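Local coordinates for putative ABC transporter, periplasmic binding protein, amino acid (Neisseria gonorrhoeae, PDB 2YJP), which binds L-cysteine between its two lobes as a periplasmic solute receptor and probably delivers it to an ABC transporter for uptake, at residues A[66-71]-A[78-83]; A[147-152]-A[226-231]; A[167-172]-A[208-213]. The protein carries 1 engineered substitution. One frame throughout, in Å; residues are numbered along the deposited sequence.

In the fold
Contact 1 comes first along the chain and is complete before the other two begin; contact 3 is nested inside the loop that contact 2 closes. Contacts 2 and 3 lie in one mixed sheet, their centres about 11 Å apart, where strands 142-151 and 208-212 are neighbours and Val149 and Leu209 are joined by a backbone hydrogen bond. Contact 1 belongs to the other lobe, in a small antiparallel sheet running into helix 80-93, with its centre about 19 Å from that of contact 3 and 23 Å from that of contact 2. The bound cysteine lies between the lobes, touched by contact 3, consistent with the two-lobed binding-protein fold.

Contact 1: residues A[66-71]-A[78-83]; sequences PPFGYV and QGFDVE
The phenol ring of Tyr70 receives the CB of Gln78 over one face, a CH-pi contact in which that carbon lies 3.9 Å from the ring centroid and is displaced toward the rim that carries OH; its closest ring atom is Tyr70 CZ, 3.5 Å from Gln78 CB. With a chi1 of 66° Tyr70 CG is wedged between its own backbone N and carbonyl carbon, which lays the ring over the backbone of Gln78 and Gly79. The Gln78 chain bends at chi2 and leads its amide away, where NE2 bonds to Asp72. On the Phe68 ring, one face is covered by CG of the preceding Pro67, while CD1 meets Phe80 CB obliquely at 4.2 Å.

Four backbone hydrogen bonds tie the two segments. Tyr70 and Gln78 form an antiparallel hydrogen-bonded pair, with Tyr70 N to Gln78 O at 3.0 Å and Gln78 N to Tyr70 O at 2.9 Å. Past Gly79 the first turn of the helix uses its N-H groups on the loop: Phe80 N bonds to Pro67 O at 2.9 Å, and Asp81 N to Phe68 O at 2.8 Å. Gly79, without a side chain, sits close against the carbonyls of Pro67 and Phe68. The Asp81 carboxylate lies beside Phe68, OD2 3.5 Å from Phe68 CB, while OD1 is held by Tyr141 and Asn124. Helix 266-274 packs on Phe80, and helix 276-279 on Pro67 and Phe68.

Phe68 and Gly69 together face Lys65 in a classic beta bulge. A small antiparallel sheet thus passes, with Gly79 as N-cap, directly into helix 80-93 within the solute-binding protein family 3 fold.

Contact 2: residues A[147-152]-A[226-231]; sequences GVVSPK and FEVAIG
An antiparallel strand pair with a classic beta bulge joins Val148 and Ser150 to residues 227-230: Ala229 and Ile230 together face Val148. Val148 N bonds to Ile230 O at 2.7 Å, with a weak return bond from Ile230 N; beyond the bulge Ser150 N meets Glu227 O at 3.1 Å and Glu227 N meets Ser150 O at 3.0 Å. Val148 and Ile230 run next to each other on one face of the sheet, Val148 CB 3.8 Å from Ile230 CB. The chi1 of 69° puts Val149 CG1 between N and the carbonyl carbon and turns CG2 to the other strand, where it presses on Glu227 O at 3.1 Å and packs on Val228 CG2. The Phe226 ring crosses Pro151 at a slant, Phe226 CE1 lying 3.9 Å from Pro151 CB. A water bridges Lys152 O and, weakly, Glu227 OE2, while the extended Lys152 chain crosses Glu227, Lys152 CG 3.9 Å from Glu227 OE1.

Helix 213-222 packs against Val149 and Val228, and Leu201 of helix 194-202 touches Val149 and Phe226. Strand 208-212 flanks strand 142-151 on its other edge, bonding to Gly147 and Val149.

Contact 3: residues A[167-172]-A[208-213]; sequences LLVNKG and ALAHDN. With CYS (cysteine), chain D.
The cysteine pocket takes His211 and Asp212 from the end of strand 208-212, which pairs in parallel with strand 166-170. Asp212 OD2 accepts a hydrogen bond from the amino group of the bound cysteine (ligand N to Asp212 OD2 2.7 Å) and also forms a salt bridge to Lys65, so two positive groups probably share this oxygen and stabilise its negative charge. The imidazole of His211 presents its edge to the ligand: CE1 lies 3.7 Å from the cysteine CB, and SG is in the ring plane. That plane is fixed at both nitrogens, since His211 ND1 accepts a hydrogen bond from Asp212 N at 2.9 Å and NE2 is bonded to Asn194. Asn170 CB approaches the ring obliquely, and its amide plane is turned 28° from the imidazole; Asn170 ND2 bonds to Phe191 O.

Farther back, Leu168 N bonds to Ala208 O at 2.9 Å, and Ala210 N to Leu168 O at 3.0 Å. Where the strands splay, a water takes over, accepting from Asn170 N and donating to Ala210 O. Leu167, with CG anti to the backbone N (chi1 179°), lays CD1 over Ala208 at 3.8 Å from its CB.

Helix 174-182 covers Leu167 and Ala210, helix 194-202 covers Leu168 and Leu209, and strand 187-191 continues the sheet beyond strand 166-170.

Contact 1: residues A[66-71]-A[78-83]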
loop_
_atom_site.group_PDB
_atom_site.type_symbol
_atom_site.label_atom_id
_atom_site.label_comp_id
_atom_site.label_asym_id
_atom_site.label_seq_id
_atom_site.Cartn_x
_atom_site.Cartn_y
_atom_site.Cartn_z
ATOM N N PRO A 66 -1.028 -3.041 -8.161
ATOM C CA PRO A 66 -1.101 -1.888 -9.044
ATOM C C PRO A 66 -2.340 -1.045 -8.638
ATOM O O PRO A 66 -3.383 -1.593 -8.281
ATOM C CB PRO A 66 -1.310 -2.512 -10.428
ATOM C CG PRO A 66 -2.061 -3.812 -10.151
ATOM C CD PRO A 66 -1.571 -4.272 -8.767
ATOM N N PRO A 67 -2.247 0.283 -8.735
ATOM C CA PRO A 67 -1.176 1.073 -9.311
ATOM C C PRO A 67 -0.129 1.581 -8.344
ATOM O O PRO A 67 0.602 2.531 -8.702
ATOM C CB PRO A 67 -1.921 2.290 -9.840
ATOM C CG PRO A 67 -3.062 2.479 -8.785
ATOM C CD PRO A 67 -3.456 1.080 -8.432
ATOM N N PHE A 68 -0.025 0.996 -7.155
ATOM C CA PHE A 68 0.900 1.484 -6.137
ATOM C C PHE A 68 2.297 0.859 -6.204
ATOM O O PHE A 68 3.311 1.560 -6.066
ATOM C CB PHE A 68 0.239 1.312 -4.756
ATOM C CG PHE A 68 -1.102 1.992 -4.695
ATOM C CD1 PHE A 68 -1.168 3.368 -4.655
ATOM C CD2 PHE A 68 -2.278 1.276 -4.803
ATOM C CE1 PHE A 68 -2.370 4.055 -4.648
ATOM C CE2 PHE A 68 -3.508 1.933 -4.822
ATOM C CZ PHE A 68 -3.532 3.372 -4.750
ATOM N N GLY A 69 2.321 -0.465 -6.382
ATOM C CA GLY A 69 3.553 -1.219 -6.508
ATOM C C GLY A 69 3.258 -2.495 -7.228
ATOM O O GLY A 69 2.424 -3.302 -6.763
ATOM N N TYR A 70 3.916 -2.674 -8.369
ATOM C CA TYR A 70 3.732 -3.893 -9.190
ATOM C C TYR A 70 4.918 -4.080 -10.099
ATOM O O TYR A 70 5.871 -3.316 -10.059
ATOM C CB TYR A 70 2.391 -3.857 -9.976
ATOM C CG TYR A 70 2.327 -2.767 -11.052
ATOM C CD1 TYR A 70 2.116 -1.396 -10.697
ATOM C CD2 TYR A 70 2.485 -3.088 -12.403
ATOM C CE1 TYR A 70 2.030 -0.411 -11.662
ATOM C CE2 TYR A 70 2.442 -2.085 -13.403
ATOM C CZ TYR A 70 2.230 -0.750 -13.023
ATOM O OH TYR A 70 2.213 0.248 -13.996
ATOM N N VAL A 71 4.844 -5.118 -10.915
ATOM C CA VAL A 71 5.876 -5.489 -11.836
ATOM C C VAL A 71 5.257 -5.522 -13.219
ATOM O O VAL A 71 4.255 -6.195 -13.409
ATOM C CB VAL A 71 6.452 -6.868 -11.461
ATOM C CG1 VAL A 71 7.397 -7.372 -12.540
ATOM C CG2 VAL A 71 7.160 -6.756 -10.064
ATOM N N GLN A 78 7.089 -0.869 -10.975
ATOM C CA GLN A 78 6.370 0.330 -11.397
ATOM C C GLN A 78 5.339 0.657 -10.312
ATOM O O GLN A 78 5.070 -0.162 -9.429
ATOM C CB GLN A 78 5.598 0.124 -12.710
ATOM C CG GLN A 78 6.398 -0.284 -13.976
ATOM C CD GLN A 78 7.410 0.789 -14.426
ATOM O OE1 GLN A 78 7.346 1.947 -13.986
ATOM N NE2 GLN A 78 8.371 0.383 -15.300
ATOM N N GLY A 79 4.743 1.853 -10.419
ATOM C CA GLY A 79 3.681 2.289 -9.561
ATOM C C GLY A 79 4.055 3.485 -8.717
ATOM O O GLY A 79 5.218 3.897 -8.636
ATOM N N PHE A 80 3.047 4.022 -8.040
ATOM C CA PHE A 80 3.208 5.228 -7.276
ATOM C C PHE A 80 4.297 5.127 -6.191
ATOM O O PHE A 80 5.129 6.026 -6.083
ATOM C CB PHE A 80 1.829 5.566 -6.695
ATOM C CG PHE A 80 1.764 6.836 -5.915
ATOM C CD1 PHE A 80 2.038 8.063 -6.503
ATOM C CD2 PHE A 80 1.337 6.802 -4.596
ATOM C CE1 PHE A 80 1.907 9.271 -5.755
ATOM C CE2 PHE A 80 1.220 7.984 -3.809
ATOM C CZ PHE A 80 1.520 9.238 -4.395
ATOM N N ASP A 81 4.289 4.078 -5.377
ATOM C CA ASP A 81 5.275 3.906 -4.302
ATOM C C ASP A 81 6.722 3.772 -4.879
ATOM O O ASP A 81 7.718 4.216 -4.273
ATOM C CB ASP A 81 5.000 2.588 -3.553
ATOM C CG ASP A 81 3.687 2.558 -2.809
ATOM O OD1 ASP A 81 3.241 3.544 -2.213
ATOM O OD2 ASP A 81 3.096 1.476 -2.787
ATOM N N VAL A 82 6.833 3.113 -6.020
ATOM C CA VAL A 82 8.108 2.871 -6.694
ATOM C C VAL A 82 8.681 4.187 -7.227
ATOM O O VAL A 82 9.921 4.428 -7.196
ATOM C CB VAL A 82 7.871 1.845 -7.832
ATOM C CG1 VAL A 82 8.912 1.934 -8.889
ATOM C CG2 VAL A 82 7.721 0.389 -7.226
ATOM N N GLU A 83 7.809 5.052 -7.727
ATOM C CA GLU A 83 8.286 6.325 -8.223
ATOM C C GLU A 83 8.932 7.105 -7.059
ATOM O O GLU A 83 10.006 7.694 -7.217
ATOM C CB GLU A 83 7.137 7.134 -8.818
ATOM C CG GLU A 83 6.645 6.594 -10.098
ATOM C CD GLU A 83 7.721 6.647 -11.194
ATOM O OE1 GLU A 83 8.354 7.674 -11.459
ATOM O OE2 GLU A 83 7.961 5.658 -11.839
#

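Contact 2: residues A[147-152]-A[226-231]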
loop_
_atom_site.group_PDB
_atom_site.type_symbol
_atom_site.label_atom_id
_atom_site.label_comp_id
_atom_site.label_asym_id
_atom_site.label_seq_id
_atom_site.Cartn_x
_atom_site.Cartn_y
_atom_site.Cartn_z
ATOM N N GLY A 147 -12.646 -0.193 1.815
ATOM C CA GLY A 147 -13.914 -0.394 1.128
ATOM C C GLY A 147 -14.148 -1.865 0.954
ATOM O O GLY A 147 -13.345 -2.677 1.345
ATOM N N VAL A 148 -15.302 -2.226 0.421
ATOM C CA VAL A 148 -15.588 -3.650 0.171
ATOM C C VAL A 148 -16.067 -3.849 -1.261
ATOM O O VAL A 148 -16.961 -3.111 -1.704
ATOM C CB VAL A 148 -16.691 -4.157 1.144
ATOM C CG1 VAL A 148 -17.000 -5.658 0.848
ATOM C CG2 VAL A 148 -16.238 -3.927 2.566
ATOM N N VAL A 149 -15.487 -4.841 -1.975
ATOM C CA VAL A 149 -15.908 -5.111 -3.354
ATOM C C VAL A 149 -16.640 -6.460 -3.428
ATOM O O VAL A 149 -16.278 -7.412 -2.679
ATOM C CB VAL A 149 -14.764 -5.046 -4.349
ATOM C CG1 VAL A 149 -13.709 -6.258 -4.182
ATOM C CG2 VAL A 149 -15.310 -4.963 -5.779
ATOM N N SER A 150 -17.677 -6.516 -4.306
ATOM C CA SER A 150 -18.511 -7.699 -4.448
ATOM C C SER A 150 -19.082 -7.794 -5.859
ATOM O O SER A 150 -19.154 -6.793 -6.589
ATOM C CB SER A 150 -19.664 -7.643 -3.417
ATOM O OG SER A 150 -20.431 -6.421 -3.562
ATOM N N PRO A 151 -19.533 -8.995 -6.263
ATOM C CA PRO A 151 -20.083 -9.046 -7.632
ATOM C C PRO A 151 -21.339 -8.160 -7.789
ATOM O O PRO A 151 -22.155 -8.090 -6.852
ATOM C CB PRO A 151 -20.430 -10.559 -7.835
ATOM C CG PRO A 151 -20.465 -11.166 -6.453
ATOM C CD PRO A 151 -19.515 -10.315 -5.609
ATOM N N LYS A 152 -21.478 -7.490 -8.936
ATOM C CA LYS A 152 -22.677 -6.697 -9.253
ATOM C C LYS A 152 -23.982 -7.489 -9.167
ATOM O O LYS A 152 -25.063 -6.896 -8.985
ATOM C CB LYS A 152 -22.561 -6.062 -10.641
ATOM C CG LYS A 152 -21.411 -4.986 -10.719
ATOM C CD LYS A 152 -21.409 -4.301 -12.086
ATOM C CE LYS A 152 -20.363 -3.256 -12.069
ATOM N NZ LYS A 152 -20.251 -2.648 -13.377
ATOM N N PHE A 226 -17.661 -6.704 -11.034
ATOM C CA PHE A 226 -17.585 -6.318 -9.644
ATOM C C PHE A 226 -17.799 -4.834 -9.432
ATOM O O PHE A 226 -17.481 -4.014 -10.323
ATOM C CB PHE A 226 -16.263 -6.793 -9.070
ATOM C CG PHE A 226 -16.136 -8.296 -9.120
ATOM C CD1 PHE A 226 -16.639 -9.077 -8.069
ATOM C CD2 PHE A 226 -15.605 -8.914 -10.256
ATOM C CE1 PHE A 226 -16.586 -10.485 -8.127
ATOM C CE2 PHE A 226 -15.540 -10.327 -10.358
ATOM C CZ PHE A 226 -16.027 -11.141 -9.276
ATOM N N GLU A 227 -18.378 -4.492 -8.285
ATOM C CA GLU A 227 -18.453 -3.085 -7.897
ATOM C C GLU A 227 -18.013 -2.884 -6.459
ATOM O O GLU A 227 -18.169 -3.788 -5.588
ATOM C CB GLU A 227 -19.862 -2.501 -8.125
ATOM C CG GLU A 227 -20.980 -3.093 -7.276
ATOM C CD GLU A 227 -22.358 -2.556 -7.642
ATOM O OE1 GLU A 227 -22.551 -1.917 -8.693
ATOM O OE2 GLU A 227 -23.329 -2.782 -6.934
ATOM N N VAL A 228 -17.460 -1.697 -6.210
ATOM C CA VAL A 228 -17.110 -1.333 -4.836
ATOM C C VAL A 228 -18.383 -0.763 -4.153
ATOM O O VAL A 228 -18.591 0.444 -4.053
ATOM C CB VAL A 228 -15.885 -0.446 -4.798
ATOM C CG1 VAL A 228 -15.417 -0.315 -3.332
ATOM C CG2 VAL A 228 -14.733 -1.023 -5.753
ATOM N N ALA A 229 -19.245 -1.666 -3.715
ATOM C CA ALA A 229 -20.585 -1.288 -3.208
ATOM C C ALA A 229 -20.586 -0.742 -1.795
ATOM O O ALA A 229 -21.565 -0.117 -1.397
ATOM C CB ALA A 229 -21.555 -2.427 -3.336
ATOM N N ILE A 230 -19.512 -0.994 -1.055
ATOM C CA ILE A 230 -19.154 -0.188 0.136
ATOM C C ILE A 230 -17.877 0.616 -0.124
ATOM O O ILE A 230 -16.804 0.017 -0.046
ATOM C CB ILE A 230 -18.928 -1.101 1.404
ATOM C CG1 ILE A 230 -20.167 -1.957 1.640
ATOM C CG2 ILE A 230 -18.618 -0.237 2.649
ATOM C CD1 ILE A 230 -19.998 -3.033 2.694
ATOM N N GLY A 231 -17.997 1.939 -0.422
ATOM C CA GLY A 231 -16.840 2.753 -0.771
ATOM C C GLY A 231 -15.936 3.107 0.379
ATOM O O GLY A 231 -14.752 3.407 0.180
HETATM O O HOH W 1 -24.830 -4.358 -8.405
#

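Contact 3: residues A[167-172]-A[208-213]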
loop_
_atom_site.group_PDB
_atom_site.type_symbol
_atom_site.label_atom_id
_atom_site.label_comp_id
_atom_site.label_asym_id
_atom_site.label_seq_id
_atom_site.Cartn_x
_atom_site.Cartn_y
_atom_site.Cartn_z
ATOM N N LEU A 167 -15.779 -13.551 3.908
ATOM C CA LEU A 167 -15.151 -12.336 3.387
ATOM C C LEU A 167 -13.684 -12.600 3.118
ATOM O O LEU A 167 -12.989 -13.189 3.963
ATOM C CB LEU A 167 -15.320 -11.168 4.378
ATOM C CG LEU A 167 -14.728 -9.813 4.056
ATOM C CD1 LEU A 167 -15.389 -9.154 2.822
ATOM C CD2 LEU A 167 -14.856 -8.929 5.296
ATOM N N LEU A 168 -13.222 -12.210 1.922
ATOM C CA LEU A 168 -11.803 -12.358 1.561
ATOM C C LEU A 168 -10.962 -11.134 1.979
ATOM O O LEU A 168 -11.384 -9.972 1.808
ATOM C CB LEU A 168 -11.665 -12.540 0.056
ATOM C CG LEU A 168 -12.402 -13.789 -0.433
ATOM C CD1 LEU A 168 -12.552 -13.857 -1.935
ATOM C CD2 LEU A 168 -11.647 -14.991 0.044
ATOM N N VAL A 169 -9.796 -11.389 2.564
ATOM C CA VAL A 169 -8.875 -10.319 2.817
ATOM C C VAL A 169 -7.449 -10.815 2.514
ATOM O O VAL A 169 -7.144 -12.038 2.656
ATOM C CB VAL A 169 -8.897 -9.832 4.324
ATOM C CG1 VAL A 169 -10.178 -9.098 4.654
ATOM C CG2 VAL A 169 -8.611 -11.006 5.337
ATOM N N ASN A 170 -6.587 -9.856 2.147
ATOM C CA ASN A 170 -5.161 -10.104 2.026
ATOM C C ASN A 170 -4.623 -10.143 3.456
ATOM O O ASN A 170 -4.854 -9.191 4.224
ATOM C CB ASN A 170 -4.529 -9.046 1.137
ATOM C CG ASN A 170 -3.001 -9.147 1.015
ATOM O OD1 ASN A 170 -2.360 -8.221 0.943
ATOM N ND2 ASN A 170 -2.475 -10.255 0.899
ATOM N N LYS A 171 -4.001 -11.269 3.837
ATOM C CA LYS A 171 -3.481 -11.405 5.158
ATOM C C LYS A 171 -2.535 -10.226 5.536
ATOM O O LYS A 171 -1.657 -9.858 4.744
ATOM C CB LYS A 171 -2.786 -12.794 5.334
ATOM C CG LYS A 171 -2.152 -12.983 6.724
ATOM C CD LYS A 171 -1.733 -14.458 7.030
ATOM C CE LYS A 171 -0.735 -14.516 8.206
ATOM N NZ LYS A 171 0.019 -15.860 8.288
ATOM N N GLY A 172 -2.715 -9.692 6.746
ATOM C CA GLY A 172 -1.785 -8.738 7.357
ATOM C C GLY A 172 -2.075 -7.286 6.902
ATOM O O GLY A 172 -1.244 -6.422 7.065
ATOM N N ALA A 208 -17.434 -11.413 -1.070
ATOM C CA ALA A 208 -16.887 -10.066 -1.110
ATOM C C ALA A 208 -15.423 -10.055 -0.658
ATOM O O ALA A 208 -14.928 -11.026 -0.063
ATOM C CB ALA A 208 -17.693 -9.138 -0.203
ATOM N N LEU A 209 -14.749 -8.929 -0.891
ATOM C CA LEU A 209 -13.368 -8.789 -0.542
ATOM C C LEU A 209 -13.144 -7.369 -0.037
ATOM O O LEU A 209 -13.567 -6.402 -0.665
ATOM C CB LEU A 209 -12.512 -9.086 -1.768
ATOM C CG LEU A 209 -10.999 -8.997 -1.670
ATOM C CD1 LEU A 209 -10.303 -9.623 -2.891
ATOM C CD2 LEU A 209 -10.517 -7.507 -1.464
ATOM N N ALA A 210 -12.503 -7.245 1.106
ATOM C CA ALA A 210 -12.246 -5.947 1.695
ATOM C C ALA A 210 -10.763 -5.575 1.581
ATOM O O ALA A 210 -9.891 -6.440 1.751
ATOM C CB ALA A 210 -12.679 -5.956 3.147
ATOM N N HIS A 211 -10.505 -4.294 1.320
ATOM C CA HIS A 211 -9.131 -3.768 1.105
ATOM C C HIS A 211 -9.187 -2.235 1.041
ATOM O O HIS A 211 -10.273 -1.642 1.176
ATOM C CB HIS A 211 -8.572 -4.278 -0.258
ATOM C CG HIS A 211 -7.115 -4.619 -0.229
ATOM N ND1 HIS A 211 -6.164 -3.780 0.313
ATOM C CD2 HIS A 211 -6.445 -5.703 -0.684
ATOM C CE1 HIS A 211 -4.971 -4.331 0.192
ATOM N NE2 HIS A 211 -5.114 -5.498 -0.413
ATOM N N ASP A 212 -8.030 -1.604 0.786
ATOM C CA ASP A 212 -7.928 -0.165 0.569
ATOM C C ASP A 212 -8.907 0.172 -0.546
ATOM O O ASP A 212 -8.888 -0.479 -1.584
ATOM C CB ASP A 212 -6.467 0.240 0.141
ATOM C CG ASP A 212 -5.473 0.217 1.306
ATOM O OD1 ASP A 212 -5.926 -0.011 2.457
ATOM O OD2 ASP A 212 -4.205 0.432 1.087
ATOM N N ASN A 213 -9.730 1.203 -0.391
ATOM C CA ASN A 213 -10.716 1.479 -1.462
ATOM C C ASN A 213 -10.096 1.867 -2.806
ATOM O O ASN A 213 -10.606 1.461 -3.873
ATOM C CB ASN A 213 -11.838 2.460 -1.050
ATOM C CG ASN A 213 -11.318 3.844 -0.548
ATOM O OD1 ASN A 213 -10.170 4.270 -0.798
ATOM N ND2 ASN A 213 -12.219 4.564 0.151
HETATM N N CYS D . -2.276 0.070 2.958
HETATM C CA CYS D . -2.900 -1.093 3.628
HETATM C C CYS D . -1.968 -1.627 4.718
HETATM O O CYS D . -0.878 -1.022 4.952
HETATM C CB CYS D . -3.193 -2.222 2.650
HETATM S SG CYS D . -1.763 -2.809 1.725
HETATM O OXT CYS D . -2.314 -2.628 5.353
HETATM O O HOH W 2 -7.364 -6.972 2.454
#